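Local coordinates for cryptic loci regulator 2 (Schizosaccharomyces pombe 972h-, PDB 5IKJ), which acts upstream of histone deacetylases in the SHREC repressor complex to promote transcriptional silencing and position nucleosomes at heterochromatic loci, at residues Trp432-Lys437 and Ser470-Arg475. Numbering follows the deposited sequence.
Sequences WTQIDK and SNTYFR
N471 O accepts the backbone N-H of K437 at 2.8 Å, the first of five main-chain hydrogen bonds joining 470-475 to 432-437 as antiparallel neighbours. Next, T472 sits in a non-hydrogen-bonded pair with D436, and its CG2 approaches Q434 NE2. Y473 and I435 exchange backbone hydrogen bonds in both directions, and their side chains run alongside each other, I435 CD1 lying 4.0 Å from Y473 CD2. On the other face, which T472 and D436 share, the F474 ring takes Q434 CB obliquely at 3.4 Å from its CE1. Q434 CG stands between its backbone N and carbonyl carbon (chi1 67°), and from there the extended chain carries its amide alongside that ring, where OE1 accepts a hydrogen bond from W495 NE1. R475 likewise exchanges two with T433, and its chain, bent at chi3, brings one guanidinium face over T433 CG2, 3.8 Å from NH2. W432 CE3 reaches the R475 carbonyl carbon at 3.4 Å and F474 CB at 4.1 Å, and its ring meets F411's with planes about 15° apart; an alanine here would probably leave F474 CB and the F411 ring without this packing partner. In the SH3-clan Clr2 region's mixed sheet, strand 411-419 also pairs with 425-436, while helix 461-469 packs on F474 through L463, V466 and S467.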
# COMPACT_ATOMS: atom_id res chain seq x y z
N TRP A 432 19.38 11.94 7.76
CA TRP A 432 19.51 11.66 9.18
C TRP A 432 20.84 10.98 9.47
O TRP A 432 21.49 10.43 8.57
CB TRP A 432 18.38 10.76 9.69
CG TRP A 432 17.01 11.34 9.53
CD1 TRP A 432 16.36 11.60 8.36
CD2 TRP A 432 16.11 11.71 10.58
NE1 TRP A 432 15.11 12.12 8.62
CE2 TRP A 432 14.94 12.20 9.98
CE3 TRP A 432 16.19 11.68 11.98
CZ2 TRP A 432 13.85 12.65 10.72
CZ3 TRP A 432 15.11 12.13 12.71
CH2 TRP A 432 13.96 12.61 12.08
N THR A 433 21.23 11.01 10.74
CA THR A 433 22.32 10.21 11.26
C THR A 433 21.79 9.37 12.42
O THR A 433 20.83 9.76 13.10
CB THR A 433 23.49 11.08 11.73
OG1 THR A 433 24.63 10.25 12.00
CG2 THR A 433 23.13 11.85 13.00
N GLN A 434 22.42 8.22 12.64
CA GLN A 434 22.04 7.32 13.72
C GLN A 434 23.21 7.15 14.67
O GLN A 434 24.37 7.07 14.23
CB GLN A 434 21.58 5.96 13.19
CG GLN A 434 22.68 5.14 12.53
CD GLN A 434 22.15 3.90 11.83
OE1 GLN A 434 22.55 3.59 10.71
NE2 GLN A 434 21.26 3.18 12.50
N ILE A 435 22.91 7.09 15.96
CA ILE A 435 23.93 6.97 17.01
C ILE A 435 23.58 5.77 17.87
O ILE A 435 22.50 5.72 18.46
CB ILE A 435 24.02 8.24 17.87
CG1 ILE A 435 24.27 9.47 16.99
CG2 ILE A 435 25.11 8.10 18.91
CD1 ILE A 435 23.00 10.20 16.58
N ASP A 436 24.50 4.80 17.94
CA ASP A 436 24.35 3.65 18.82
C ASP A 436 25.04 3.97 20.14
O ASP A 436 26.27 4.10 20.19
CB ASP A 436 24.94 2.40 18.18
CG ASP A 436 24.48 1.12 18.87
OD1 ASP A 436 23.91 1.22 19.98
OD2 ASP A 436 24.67 0.03 18.29
N LYS A 437 24.25 4.11 21.21
CA LYS A 437 24.82 4.53 22.49
C LYS A 437 25.79 3.49 23.03
O LYS A 437 26.78 3.86 23.69
CB LYS A 437 23.70 4.77 23.50
CG LYS A 437 22.48 5.48 22.94
CD LYS A 437 21.53 5.89 24.05
CE LYS A 437 20.08 5.97 23.57
NZ LYS A 437 19.14 5.54 24.64
N SER A 470 16.09 -0.71 20.74
CA SER A 470 17.54 -0.74 20.64
C SER A 470 18.11 0.49 21.33
O SER A 470 17.39 1.41 21.71
CB SER A 470 18.00 -0.80 19.18
OG SER A 470 17.70 0.41 18.50
N ASN A 471 19.43 0.48 21.50
CA ASN A 471 20.15 1.64 22.02
C ASN A 471 20.65 2.52 20.88
O ASN A 471 21.83 2.86 20.79
CB ASN A 471 21.29 1.19 22.92
CG ASN A 471 20.81 0.39 24.12
OD1 ASN A 471 21.32 -0.69 24.40
ND2 ASN A 471 19.83 0.92 24.83
N THR A 472 19.73 2.90 20.00
CA THR A 472 20.03 3.66 18.80
C THR A 472 19.20 4.94 18.80
O THR A 472 18.00 4.91 19.06
CB THR A 472 19.76 2.84 17.54
OG1 THR A 472 20.61 1.68 17.54
CG2 THR A 472 20.03 3.65 16.28
N TYR A 473 19.86 6.06 18.48
CA TYR A 473 19.26 7.38 18.52
C TYR A 473 19.41 8.03 17.15
O TYR A 473 20.43 7.87 16.49
CB TYR A 473 19.94 8.23 19.61
CG TYR A 473 19.46 9.66 19.74
CD1 TYR A 473 18.18 9.94 20.22
CD2 TYR A 473 20.29 10.72 19.43
CE1 TYR A 473 17.75 11.25 20.35
CE2 TYR A 473 19.87 12.02 19.56
CZ TYR A 473 18.60 12.28 20.02
OH TYR A 473 18.18 13.59 20.16
N PHE A 474 18.38 8.76 16.72
CA PHE A 474 18.32 9.32 15.38
C PHE A 474 18.16 10.83 15.44
O PHE A 474 17.37 11.35 16.24
CB PHE A 474 17.17 8.70 14.57
CG PHE A 474 17.28 7.20 14.42
CD1 PHE A 474 18.12 6.65 13.48
CD2 PHE A 474 16.53 6.36 15.23
CE1 PHE A 474 18.22 5.28 13.34
CE2 PHE A 474 16.63 4.98 15.09
CZ PHE A 474 17.47 4.44 14.14
N ARG A 475 18.90 11.53 14.58
CA ARG A 475 18.86 12.98 14.50
C ARG A 475 18.85 13.42 13.04
O ARG A 475 19.56 12.85 12.21
CB ARG A 475 20.05 13.63 15.20
CG ARG A 475 19.81 14.01 16.65
CD ARG A 475 20.88 14.96 17.17
NE ARG A 475 22.23 14.56 16.77
CZ ARG A 475 22.89 15.05 15.72
NH1 ARG A 475 22.35 15.98 14.95
NH2 ARG A 475 24.11 14.61 15.45